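Local coordinates for protein Exo-beta-1,4-mannosidase (Rhizomucor miehei, PDB 4LYP) that hydrolyses terminal, non-reducing beta-linked mannose residues as a family 5 beta-mannosidase and also shows transglycosylation activity, at residues H280-D286 with L329-I333; K354-S358 with G396-Y400; F372-V376 with Y436-L440; Y162-I166 with K200-F205. All blocks are in the same frame, centred on the assembly; numbering follows the deposited sequence.

Contact 1. Residues H280-D286 with L329-I333; sequences HDHKNID and LNKPI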
loop_
_atom_site.group_PDB
_atom_site.type_symbol
_atom_site.label_atom_id
_atom_site.label_comp_id
_atom_site.label_asym_id
_atom_site.label_seq_id
_atom_site.Cartn_x
_atom_site.Cartn_y
_atom_site.Cartn_z
ATOM N N HIS A 280 -4.823 -16.356 -0.799
ATOM C CA HIS A 280 -5.773 -16.009 0.279
ATOM C C HIS A 280 -6.365 -17.205 1.023
ATOM O O HIS A 280 -6.879 -16.990 2.124
ATOM C CB HIS A 280 -6.912 -15.177 -0.292
ATOM C CG HIS A 280 -6.454 -13.864 -0.850
ATOM N ND1 HIS A 280 -6.637 -13.485 -2.134
ATOM C CD2 HIS A 280 -5.909 -12.766 -0.210
ATOM C CE1 HIS A 280 -6.130 -12.232 -2.315
ATOM N NE2 HIS A 280 -5.728 -11.782 -1.159
ATOM N N ASP A 281 -6.344 -18.418 0.440
ATOM C CA ASP A 281 -7.007 -19.543 1.099
ATOM C C ASP A 281 -6.044 -20.193 2.095
ATOM O O ASP A 281 -5.529 -21.293 1.879
ATOM C CB ASP A 281 -7.515 -20.539 0.042
ATOM C CG ASP A 281 -8.367 -21.646 0.635
ATOM O OD1 ASP A 281 -8.790 -21.523 1.768
ATOM O OD2 ASP A 281 -8.597 -22.616 -0.084
ATOM N N HIS A 282 -5.815 -19.503 3.194
ATOM C CA HIS A 282 -4.918 -19.924 4.247
ATOM C C HIS A 282 -5.502 -19.515 5.565
ATOM O O HIS A 282 -6.076 -18.396 5.651
ATOM C CB HIS A 282 -3.506 -19.303 4.113
ATOM C CG HIS A 282 -2.839 -19.679 2.804
ATOM N ND1 HIS A 282 -2.276 -20.880 2.587
ATOM C CD2 HIS A 282 -2.772 -19.003 1.626
ATOM C CE1 HIS A 282 -1.869 -20.972 1.323
ATOM N NE2 HIS A 282 -2.186 -19.795 0.708
ATOM N N LYS A 283 -5.306 -20.311 6.610
ATOM C CA LYS A 283 -5.878 -19.991 7.891
ATOM C C LYS A 283 -5.405 -18.594 8.376
ATOM O O LYS A 283 -6.151 -17.871 9.089
ATOM C CB LYS A 283 -5.445 -21.061 8.941
ATOM C CG LYS A 283 -5.958 -20.791 10.369
ATOM C CD LYS A 283 -5.705 -21.975 11.243
ATOM C CE LYS A 283 -6.442 -21.895 12.599
ATOM N NZ LYS A 283 -7.807 -21.298 12.577
ATOM N N ASN A 284 -4.131 -18.266 8.130
ATOM C CA ASN A 284 -3.554 -17.053 8.711
ATOM C C ASN A 284 -3.507 -15.917 7.706
ATOM O O ASN A 284 -2.750 -14.961 7.907
ATOM C CB ASN A 284 -2.204 -17.335 9.344
ATOM C CG ASN A 284 -2.379 -18.258 10.497
ATOM O OD1 ASN A 284 -3.218 -17.997 11.344
ATOM N ND2 ASN A 284 -1.614 -19.376 10.533
ATOM N N ILE A 285 -4.326 -15.979 6.653
ATOM C CA ILE A 285 -4.641 -14.804 5.846
ATOM C C ILE A 285 -6.056 -14.421 6.185
ATOM O O ILE A 285 -7.003 -15.130 5.824
ATOM C CB ILE A 285 -4.418 -15.054 4.335
ATOM C CG1 ILE A 285 -2.947 -15.352 4.015
ATOM C CG2 ILE A 285 -4.966 -13.857 3.518
ATOM C CD1 ILE A 285 -1.982 -14.191 4.165
ATOM N N ASP A 286 -6.252 -13.314 6.902
ATOM C CA ASP A 286 -7.561 -13.008 7.442
ATOM C C ASP A 286 -8.491 -12.328 6.500
ATOM O O ASP A 286 -9.711 -12.410 6.631
ATOM C CB ASP A 286 -7.373 -12.118 8.704
ATOM C CG ASP A 286 -6.730 -12.877 9.819
ATOM O OD1 ASP A 286 -7.358 -13.837 10.332
ATOM O OD2 ASP A 286 -5.589 -12.519 10.204
ATOM N N LEU A 329 -14.462 -17.445 -0.450
ATOM C CA LEU A 329 -13.645 -17.778 0.695
ATOM C C LEU A 329 -14.244 -17.326 2.019
ATOM O O LEU A 329 -13.695 -17.560 3.086
ATOM C CB LEU A 329 -12.236 -17.191 0.604
ATOM C CG LEU A 329 -11.393 -17.698 -0.566
ATOM C CD1 LEU A 329 -9.987 -17.073 -0.449
ATOM C CD2 LEU A 329 -11.265 -19.236 -0.572
ATOM N N ASN A 330 -15.370 -16.591 1.923
ATOM C CA ASN A 330 -15.998 -15.980 3.083
ATOM C C ASN A 330 -15.014 -15.115 3.899
ATOM O O ASN A 330 -14.929 -15.242 5.124
ATOM C CB ASN A 330 -16.649 -17.053 4.006
ATOM C CG ASN A 330 -17.541 -16.435 5.070
ATOM O OD1 ASN A 330 -18.231 -15.371 4.865
ATOM N ND2 ASN A 330 -17.572 -17.052 6.189
ATOM N N LYS A 331 -14.321 -14.231 3.195
ATOM C CA LYS A 331 -13.406 -13.294 3.857
ATOM C C LYS A 331 -13.699 -11.907 3.297
ATOM O O LYS A 331 -14.104 -11.751 2.145
ATOM C CB LYS A 331 -11.952 -13.676 3.593
ATOM C CG LYS A 331 -11.560 -14.989 4.284
ATOM C CD LYS A 331 -10.130 -15.376 4.059
ATOM C CE LYS A 331 -9.802 -16.594 4.897
ATOM N NZ LYS A 331 -8.484 -17.164 4.674
ATOM N N PRO A 332 -13.386 -10.859 4.065
ATOM C CA PRO A 332 -13.554 -9.472 3.513
ATOM C C PRO A 332 -12.625 -9.181 2.392
ATOM O O PRO A 332 -11.580 -9.831 2.221
ATOM C CB PRO A 332 -13.236 -8.591 4.743
ATOM C CG PRO A 332 -13.444 -9.458 5.929
ATOM C CD PRO A 332 -13.012 -10.830 5.486
ATOM N N ILE A 333 -12.920 -8.101 1.664
ATOM C CA ILE A 333 -12.003 -7.620 0.600
ATOM C C ILE A 333 -11.895 -6.127 0.682
ATOM O O ILE A 333 -12.854 -5.388 0.968
ATOM C CB ILE A 333 -12.497 -8.066 -0.801
ATOM C CG1 ILE A 333 -11.470 -7.647 -1.845
ATOM C CG2 ILE A 333 -13.927 -7.601 -1.112
ATOM C CD1 ILE A 333 -11.649 -8.359 -3.171
HETATM O O HOH W 1 -9.626 -19.401 3.249
#
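Lys-331 reaches into a bend of the 280-286 loop and presents its ammonium group to backbone carbonyls. NZ donates to His-280 O at 3.0 Å and to Ile-285 O at 2.8 Å, both nearly head-on to the C=O bonds, at 165° and 162°. A weak bond to His-282 O is added, and a water accepts from NZ and donates to Asp-281 OD1 at 2.7 Å. With OD1 of Asp-281 and NZ of Lys-331 5.2 Å apart, this pairing of opposite charges is bridged rather than direct. The lysine chain is extended beyond CG, which lets NZ reach the carbonyls. Two of these oxygens serve twice: His-282 O also closes the type I turn by taking Ile-285 N, and His-280 O takes a weak bond from His-282 N. Beside the polar cluster, Leu-329 packs CD1 on His-280 CB at 3.6 Å and CD2 on Asp-281, and also touches Phe-276 of helix 273-280, an apolar side chain suiting the buried side. Asn-330, with its positive phi, ends helix 308-329 in a Schellman motif. Helix 244-257 takes neighbouring polar ends: His-282 bonds Glu-248, and Asp-286 forms a salt bridge with Lys-255. Both loops lead into parallel strands, 288-292 and 333-338. Carbonyl dipoles converging on NZ should stabilise a protonated lysine, and NZ probably helps hold the loop after helix 273-280 in its bent course.

Contact 2. Residues K354-S358 with G396-Y400; sequences KYLPS and GRSTY
Ser-398 and Pro-357 form the tight part of this contact between two loops. Ser-398 OG donates to Tyr-355 O at 2.8 Å, approaching at 159° to the C=O bond and tilted 20° from the carbonyl plane. Its chi1 of 57° sets the hydroxyl between the backbone N and the carbonyl carbon, on the side that faces the other loop. Ser-398 OG also lies 3.4 Å from Pro-357 CD, so a small hydroxyl suits a place where hydrogen bonding and close packing coincide. The pyrrolidine ring, compact and without an N-H to satisfy, is touched from several directions: Thr-399 CG2 meets Pro-357 CD at 3.8 Å, while the side chain of Arg-397 crosses it obliquely, its CD lying 4.0 Å from Pro-357 CG. The arginine takes part through CD, while its NH1 bonds Gly-396 O and Gly-394 O and its NH2 bonds Ser-425 OG. The looser side lies toward the exposed Thr-399, where the methyl CG2 and Leu-356 CD2 pass at about a right angle, 4.2 Å apart. Residues 397-400 make a type I turn, closed by Tyr-400 N to Arg-397 O, with Ser-398 and Thr-399 at its corner and Tyr-424 touching Pro-357 and Arg-397. Loops that follow strands 333-338 and 386-394 meet here, as is typical of the C-terminal rim of a TIM barrel, the end at which family 5 glycosidases carry their active site.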
loop_
_atom_site.group_PDB
_atom_site.type_symbol
_atom_site.label_atom_id
_atom_site.label_comp_id
_atom_site.label_asym_id
_atom_site.label_seq_id
_atom_site.Cartn_x
_atom_site.Cartn_y
_atom_site.Cartn_z
ATOM N N LYS A 354 1.646 15.765 -18.498
ATOM C CA LYS A 354 0.953 14.709 -17.794
ATOM C C LYS A 354 1.211 14.754 -16.327
ATOM O O LYS A 354 0.374 14.336 -15.518
ATOM C CB LYS A 354 1.426 13.340 -18.379
ATOM C CG LYS A 354 0.907 12.115 -17.641
ATOM C CD LYS A 354 1.296 10.869 -18.418
ATOM C CE LYS A 354 0.869 9.584 -17.701
ATOM N NZ LYS A 354 1.323 8.433 -18.526
ATOM N N TYR A 355 2.399 15.240 -15.898
ATOM C CA TYR A 355 2.831 15.162 -14.509
ATOM C C TYR A 355 2.787 16.520 -13.787
ATOM O O TYR A 355 3.141 16.561 -12.645
ATOM C CB TYR A 355 4.261 14.556 -14.429
ATOM C CG TYR A 355 4.307 13.213 -15.114
ATOM C CD1 TYR A 355 3.687 12.098 -14.530
ATOM C CD2 TYR A 355 4.916 13.037 -16.306
ATOM C CE1 TYR A 355 3.681 10.868 -15.188
ATOM C CE2 TYR A 355 4.926 11.817 -16.981
ATOM C CZ TYR A 355 4.278 10.721 -16.434
ATOM O OH TYR A 355 4.244 9.480 -17.007
ATOM N N LEU A 356 2.345 17.573 -14.488
ATOM C CA LEU A 356 2.293 18.869 -13.778
ATOM C C LEU A 356 1.110 18.896 -12.818
ATOM O O LEU A 356 -0.021 18.550 -13.176
ATOM C CB LEU A 356 2.122 20.001 -14.800
ATOM C CG LEU A 356 3.351 20.256 -15.727
ATOM C CD1 LEU A 356 2.973 21.343 -16.692
ATOM C CD2 LEU A 356 4.554 20.672 -14.883
ATOM N N PRO A 357 1.335 19.407 -11.615
ATOM C CA PRO A 357 0.177 19.542 -10.702
ATOM C C PRO A 357 -0.918 20.482 -11.184
ATOM O O PRO A 357 -2.085 20.306 -10.849
ATOM C CB PRO A 357 0.832 20.116 -9.404
ATOM C CG PRO A 357 2.247 19.585 -9.464
ATOM C CD PRO A 357 2.638 19.635 -10.922
ATOM N N SER A 358 -0.556 21.464 -12.058
ATOM C CA SER A 358 -1.579 22.343 -12.631
ATOM C C SER A 358 -2.456 21.619 -13.628
ATOM O O SER A 358 -3.529 22.119 -13.976
ATOM C CB SER A 358 -0.882 23.517 -13.294
ATOM O OG SER A 358 0.002 23.082 -14.282
ATOM N N GLY A 396 3.595 17.611 -0.905
ATOM C CA GLY A 396 4.637 17.412 -1.921
ATOM C C GLY A 396 4.142 17.800 -3.291
ATOM O O GLY A 396 2.928 17.794 -3.550
ATOM N N ARG A 397 5.038 18.145 -4.232
ATOM C CA ARG A 397 4.662 18.474 -5.586
ATOM C C ARG A 397 5.747 17.977 -6.505
ATOM O O ARG A 397 6.974 18.090 -6.163
ATOM C CB ARG A 397 4.532 20.018 -5.791
ATOM C CG ARG A 397 3.390 20.641 -4.985
ATOM C CD ARG A 397 1.996 20.261 -5.568
ATOM N NE ARG A 397 0.896 20.959 -4.865
ATOM C CZ ARG A 397 0.396 20.607 -3.671
ATOM N NH1 ARG A 397 0.861 19.583 -2.999
ATOM N NH2 ARG A 397 -0.699 21.212 -3.165
ATOM N N SER A 398 5.407 17.525 -7.697
ATOM C CA SER A 398 6.401 16.958 -8.603
ATOM C C SER A 398 7.336 18.006 -9.165
ATOM O O SER A 398 8.365 17.629 -9.777
ATOM C CB SER A 398 5.689 16.240 -9.707
ATOM O OG SER A 398 4.793 17.088 -10.397
ATOM N N THR A 399 7.026 19.311 -8.990
ATOM C CA THR A 399 7.882 20.377 -9.505
ATOM C C THR A 399 8.916 20.779 -8.449
ATOM O O THR A 399 9.756 21.630 -8.766
ATOM C CB THR A 399 6.974 21.588 -9.852
ATOM O OG1 THR A 399 6.221 21.930 -8.677
ATOM C CG2 THR A 399 6.090 21.313 -11.050
ATOM N N TYR A 400 8.893 20.231 -7.252
ATOM C CA TYR A 400 9.815 20.660 -6.190
ATOM C C TYR A 400 11.165 19.956 -6.298
ATOM O O TYR A 400 11.263 18.821 -6.833
ATOM C CB TYR A 400 9.186 20.326 -4.832
ATOM C CG TYR A 400 8.018 21.178 -4.454
ATOM C CD1 TYR A 400 7.273 20.804 -3.310
ATOM C CD2 TYR A 400 7.609 22.340 -5.144
ATOM C CE1 TYR A 400 6.156 21.584 -2.870
ATOM C CE2 TYR A 400 6.508 23.093 -4.727
ATOM C CZ TYR A 400 5.809 22.704 -3.611
ATOM O OH TYR A 400 4.705 23.445 -3.221
#

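Contact 3. Residues F372-V376 with Y436-L440; sequences FNQIV and YNANL
Phe-372 and Tyr-436 lie flat against each other in an offset stack, with ring centroids 3.8 Å apart and planes at 8°. Phe-372 CD1 sits over the middle of the tyrosine ring, whereas Tyr-436 CD2 falls toward the rim of the phenylalanine, and Tyr-436 CB adds a CH-pi contact over the phenylalanine face. Chi1 of 163° in Tyr-436, with CG anti to the backbone N, carries its ring across to the other helix. Flat rings suit this interface because they stack face to face, 3.4 Å between Phe-372 CG and Tyr-436 CG, which lets the helices lie close in parallel. Aliphatic contacts line the tyrosine's edge. Val-376 CG2 comes near the plane at CD1 of Tyr-436, 3.8 Å away, and Ile-375 CG2 approaches Tyr-436 OH at 3.4 Å. Branching at CB lets each put a methyl at that edge, and Val-376 CG2 also meets Asn-439 CB at 3.9 Å and Leu-440 CD1 at 4.3 Å. Helices 362-380 and 429-448 thus run side by side as neighbours in the outer helical layer of the TIM barrel, their segments 9.9 Å apart and parallel within 6°, with strand 386-394 beneath. Tyr-436 OH bonds Ser-387 OG on that strand, which gives the buried hydroxyl a partner. One water donates to Asn-373 OD1 at 2.9 Å and accepts from Asn-439 ND2, linking these two asparagines across the helices.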
loop_
_atom_site.group_PDB
_atom_site.type_symbol
_atom_site.label_atom_id
_atom_site.label_comp_id
_atom_site.label_asym_id
_atom_site.label_seq_id
_atom_site.Cartn_x
_atom_site.Cartn_y
_atom_site.Cartn_z
ATOM N N PHE A 372 -15.869 4.623 -6.216
ATOM C CA PHE A 372 -16.362 4.849 -4.868
ATOM C C PHE A 372 -17.839 4.574 -4.764
ATOM O O PHE A 372 -18.285 3.956 -3.804
ATOM C CB PHE A 372 -16.098 6.317 -4.502
ATOM C CG PHE A 372 -14.616 6.615 -4.148
ATOM C CD1 PHE A 372 -13.723 5.642 -3.675
ATOM C CD2 PHE A 372 -14.166 7.944 -4.269
ATOM C CE1 PHE A 372 -12.448 5.993 -3.328
ATOM C CE2 PHE A 372 -12.879 8.274 -3.877
ATOM C CZ PHE A 372 -12.000 7.302 -3.439
ATOM N N ASN A 373 -18.666 5.068 -5.709
ATOM C CA ASN A 373 -20.069 4.834 -5.591
ATOM C C ASN A 373 -20.419 3.336 -5.682
ATOM O O ASN A 373 -21.312 2.849 -4.966
ATOM C CB ASN A 373 -20.824 5.576 -6.671
ATOM C CG ASN A 373 -20.879 7.082 -6.413
ATOM O OD1 ASN A 373 -20.675 7.524 -5.251
ATOM N ND2 ASN A 373 -21.175 7.823 -7.429
ATOM N N GLN A 374 -19.673 2.581 -6.477
ATOM C CA GLN A 374 -19.883 1.148 -6.545
ATOM C C GLN A 374 -19.487 0.501 -5.218
ATOM O O GLN A 374 -20.168 -0.435 -4.744
ATOM C CB GLN A 374 -19.121 0.560 -7.744
ATOM C CG GLN A 374 -19.457 -0.903 -7.923
ATOM C CD GLN A 374 -18.752 -1.476 -9.139
ATOM O OE1 GLN A 374 -18.016 -0.764 -9.840
ATOM N NE2 GLN A 374 -18.933 -2.769 -9.424
ATOM N N ILE A 375 -18.337 0.904 -4.655
ATOM C CA ILE A 375 -17.916 0.353 -3.399
ATOM C C ILE A 375 -18.942 0.631 -2.290
ATOM O O ILE A 375 -19.250 -0.249 -1.474
ATOM C CB ILE A 375 -16.525 0.845 -2.994
ATOM C CG1 ILE A 375 -15.469 0.282 -3.950
ATOM C CG2 ILE A 375 -16.204 0.419 -1.548
ATOM C CD1 ILE A 375 -14.139 1.009 -3.868
ATOM N N VAL A 376 -19.508 1.834 -2.265
ATOM C CA VAL A 376 -20.506 2.137 -1.240
ATOM C C VAL A 376 -21.691 1.162 -1.412
ATOM O O VAL A 376 -22.212 0.673 -0.387
ATOM C CB VAL A 376 -20.974 3.655 -1.374
ATOM C CG1 VAL A 376 -22.208 3.902 -0.536
ATOM C CG2 VAL A 376 -19.799 4.532 -0.890
ATOM N N TYR A 436 -16.858 10.345 -0.469
ATOM C CA TYR A 436 -16.857 8.915 -0.373
ATOM C C TYR A 436 -16.704 8.404 1.057
ATOM O O TYR A 436 -17.428 7.542 1.532
ATOM C CB TYR A 436 -15.733 8.311 -1.246
ATOM C CG TYR A 436 -15.391 6.858 -0.883
ATOM C CD1 TYR A 436 -16.278 5.826 -1.133
ATOM C CD2 TYR A 436 -14.134 6.565 -0.404
ATOM C CE1 TYR A 436 -15.898 4.530 -0.932
ATOM C CE2 TYR A 436 -13.756 5.272 -0.172
ATOM C CZ TYR A 436 -14.639 4.238 -0.501
ATOM O OH TYR A 436 -14.259 2.904 -0.326
ATOM N N ASN A 437 -15.724 8.991 1.759
ATOM C CA ASN A 437 -15.489 8.567 3.125
ATOM C C ASN A 437 -16.722 8.845 3.975
ATOM O O ASN A 437 -17.077 8.013 4.832
ATOM C CB ASN A 437 -14.226 9.221 3.663
ATOM C CG ASN A 437 -12.966 8.678 3.019
ATOM O OD1 ASN A 437 -12.902 7.536 2.602
ATOM N ND2 ASN A 437 -11.920 9.516 2.973
ATOM N N ALA A 438 -17.364 10.009 3.771
ATOM C CA ALA A 438 -18.631 10.290 4.492
ATOM C C ALA A 438 -19.686 9.235 4.130
ATOM O O ALA A 438 -20.396 8.746 5.050
ATOM C CB ALA A 438 -19.076 11.692 4.178
ATOM N N ASN A 439 -19.804 8.873 2.864
ATOM C CA ASN A 439 -20.782 7.900 2.463
ATOM C C ASN A 439 -20.497 6.512 3.064
ATOM O O ASN A 439 -21.418 5.804 3.507
ATOM C CB ASN A 439 -20.826 7.787 0.942
ATOM C CG ASN A 439 -21.401 8.990 0.262
ATOM O OD1 ASN A 439 -22.116 9.812 0.894
ATOM N ND2 ASN A 439 -21.036 9.161 -1.033
ATOM N N LEU A 440 -19.229 6.120 3.130
ATOM C CA LEU A 440 -18.876 4.799 3.650
ATOM C C LEU A 440 -19.065 4.796 5.155
ATOM O O LEU A 440 -19.540 3.776 5.709
ATOM C CB LEU A 440 -17.435 4.508 3.314
ATOM C CG LEU A 440 -17.070 3.031 3.331
ATOM C CD1 LEU A 440 -17.797 2.252 2.204
ATOM C CD2 LEU A 440 -15.562 2.851 3.100
HETATM O O HOH W 2 -19.054 7.929 -2.859
#

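Contact 4. Residues Y162-I166 with K200-F205; sequences YVAWI and KANKLF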
loop_
_atom_site.group_PDB
_atom_site.type_symbol
_atom_site.label_atom_id
_atom_site.label_comp_id
_atom_site.label_asym_id
_atom_site.label_seq_id
_atom_site.Cartn_x
_atom_site.Cartn_y
_atom_site.Cartn_z
ATOM N N TYR A 162 16.857 -8.490 -1.433
ATOM C CA TYR A 162 17.201 -9.686 -0.630
ATOM C C TYR A 162 17.936 -10.701 -1.490
ATOM O O TYR A 162 18.926 -11.324 -1.030
ATOM C CB TYR A 162 15.976 -10.309 0.021
ATOM C CG TYR A 162 15.407 -9.595 1.211
ATOM C CD1 TYR A 162 14.462 -8.584 1.091
ATOM C CD2 TYR A 162 15.819 -9.896 2.504
ATOM C CE1 TYR A 162 13.905 -7.962 2.179
ATOM C CE2 TYR A 162 15.254 -9.296 3.607
ATOM C CZ TYR A 162 14.266 -8.345 3.460
ATOM O OH TYR A 162 13.680 -7.859 4.573
ATOM N N VAL A 163 17.481 -10.935 -2.730
ATOM C CA VAL A 163 18.165 -11.837 -3.632
ATOM C C VAL A 163 19.585 -11.379 -3.873
ATOM O O VAL A 163 20.527 -12.188 -3.839
ATOM C CB VAL A 163 17.365 -12.036 -4.941
ATOM C CG1 VAL A 163 18.197 -12.805 -5.980
ATOM C CG2 VAL A 163 16.030 -12.740 -4.662
ATOM N N ALA A 164 19.798 -10.073 -4.115
ATOM C CA ALA A 164 21.157 -9.559 -4.297
ATOM C C ALA A 164 22.003 -9.814 -3.067
ATOM O O ALA A 164 23.224 -10.125 -3.185
ATOM C CB ALA A 164 21.077 -8.060 -4.587
ATOM N N TRP A 165 21.470 -9.585 -1.876
ATOM C CA TRP A 165 22.229 -9.904 -0.663
ATOM C C TRP A 165 22.625 -11.351 -0.589
ATOM O O TRP A 165 23.776 -11.646 -0.250
ATOM C CB TRP A 165 21.450 -9.500 0.539
ATOM C CG TRP A 165 21.464 -8.016 0.875
ATOM C CD1 TRP A 165 22.482 -7.145 0.695
ATOM C CD2 TRP A 165 20.412 -7.277 1.546
ATOM N NE1 TRP A 165 22.150 -5.885 1.178
ATOM C CE2 TRP A 165 20.890 -5.934 1.727
ATOM C CE3 TRP A 165 19.147 -7.613 2.042
ATOM C CZ2 TRP A 165 20.144 -4.978 2.398
ATOM C CZ3 TRP A 165 18.442 -6.645 2.734
ATOM C CH2 TRP A 165 18.931 -5.325 2.898
ATOM N N ILE A 166 21.739 -12.270 -0.925
ATOM C CA ILE A 166 22.075 -13.673 -0.807
ATOM C C ILE A 166 23.062 -14.125 -1.853
ATOM O O ILE A 166 23.994 -14.881 -1.546
ATOM C CB ILE A 166 20.753 -14.532 -0.872
ATOM C CG1 ILE A 166 19.812 -14.194 0.297
ATOM C CG2 ILE A 166 21.131 -16.050 -0.888
ATOM C CD1 ILE A 166 20.458 -14.266 1.667
ATOM N N LYS A 200 17.371 -18.788 2.454
ATOM C CA LYS A 200 18.285 -17.757 2.970
ATOM C C LYS A 200 17.633 -16.379 2.979
ATOM O O LYS A 200 17.727 -15.601 3.947
ATOM C CB LYS A 200 19.566 -17.755 2.132
ATOM C CG LYS A 200 20.389 -19.062 2.313
ATOM C CD LYS A 200 21.695 -19.057 1.555
ATOM C CE LYS A 200 22.105 -20.270 0.938
ATOM N NZ LYS A 200 23.322 -19.861 0.174
ATOM N N ALA A 201 16.953 -16.084 1.888
ATOM C CA ALA A 201 16.272 -14.757 1.713
ATOM C C ALA A 201 15.198 -14.681 2.761
ATOM O O ALA A 201 15.008 -13.643 3.388
ATOM C CB ALA A 201 15.766 -14.613 0.305
ATOM N N ASN A 202 14.398 -15.768 2.938
ATOM C CA ASN A 202 13.295 -15.747 3.898
ATOM C C ASN A 202 13.731 -15.679 5.313
ATOM O O ASN A 202 13.026 -15.128 6.169
ATOM C CB ASN A 202 12.303 -16.827 3.566
ATOM C CG ASN A 202 11.424 -16.325 2.410
ATOM O OD1 ASN A 202 10.373 -15.714 2.654
ATOM N ND2 ASN A 202 11.765 -16.798 1.134
ATOM N N LYS A 203 14.946 -16.189 5.635
ATOM C CA LYS A 203 15.530 -16.023 6.959
ATOM C C LYS A 203 15.746 -14.523 7.265
ATOM O O LYS A 203 15.339 -14.025 8.317
ATOM C CB LYS A 203 16.869 -16.754 7.021
ATOM C CG LYS A 203 17.613 -16.553 8.340
ATOM C CD LYS A 203 18.686 -15.449 8.388
ATOM C CE LYS A 203 19.434 -15.400 9.740
ATOM N NZ LYS A 203 19.529 -16.764 10.311
ATOM N N LEU A 204 16.371 -13.810 6.307
ATOM C CA LEU A 204 16.615 -12.385 6.500
ATOM C C LEU A 204 15.306 -11.610 6.604
ATOM O O LEU A 204 15.185 -10.673 7.379
ATOM C CB LEU A 204 17.405 -11.809 5.323
ATOM C CG LEU A 204 18.806 -12.433 5.104
ATOM C CD1 LEU A 204 19.446 -11.620 3.982
ATOM C CD2 LEU A 204 19.651 -12.406 6.360
ATOM N N PHE A 205 14.300 -12.012 5.811
ATOM C CA PHE A 205 13.000 -11.338 5.812
ATOM C C PHE A 205 12.313 -11.571 7.132
ATOM O O PHE A 205 11.772 -10.596 7.714
ATOM C CB PHE A 205 12.228 -11.901 4.635
ATOM C CG PHE A 205 10.801 -11.386 4.442
ATOM C CD1 PHE A 205 10.481 -10.021 4.555
ATOM C CD2 PHE A 205 9.797 -12.269 4.058
ATOM C CE1 PHE A 205 9.216 -9.553 4.291
ATOM C CE2 PHE A 205 8.513 -11.829 3.806
ATOM C CZ PHE A 205 8.220 -10.466 3.891
HETATM O O HOH W 3 24.307 -17.050 0.255
#
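Tyr-162 and Ile-166, one turn apart on helix 158-167, press against Leu-204 of helix 197-213. Tyr-162 CG is anti to its carbonyl carbon (chi1 -75°), which sends the ring toward Leu-204 and Phe-205. The tyrosine meets the leucine with its ring edge: CE2 lies 3.7 Å from Leu-204 CB, close to the ring plane. The face of the same ring receives the edge of Phe-205 in an offset edge-to-face pair, planes at 73°, and Phe-191 meets both rings edge-to-face, completing an aromatic cluster. Ile-166 works on the other flank. Its CD1 touches Leu-204 CD1 at 3.7 Å and Lys-200 CB at 3.6 Å, the branched chains passing alongside each other and pointing opposite ways. Its CG1 rests over Ala-201, whose small side chain probably lets the backbones approach locally, with Tyr-162 CA and Ala-201 CA 5.7 Å apart. At the exposed end, Lys-200 lays its aliphatic part on Ile-166 and sends NZ to Glu-196; a water accepts from NZ and donates to Ile-166 O at 2.8 Å. The segments cross at 117°, 9.3 Å between axes. Both helices lie in the long excursion between barrel strands 144-148 and 230-234, probably an elaboration on the plain beta-alpha repeat of the TIM barrel.

How the contacts relate
From the N terminus, contact 4 closes first, folding the helical excursion between strands 144-148 and 230-234 back on itself. Contact 1 follows in series, its loop from 280 to 333 joining the lead-ins to two successive barrel strands. Contacts 2 and 3 cross: 354-358 and 372-376 come before 396-400 and 436-440, so the connections around helix 362-380 and strand 386-394 interlock with the C-terminal helix. None of the four touches another; contacts 1 and 3 come nearest, about 7 Å between closest atoms, while contacts 3 and 4 lie on opposite sides of the chain's centre. Contacts 1 and 2 join loop to loop, contacts 3 and 4 helix to helix.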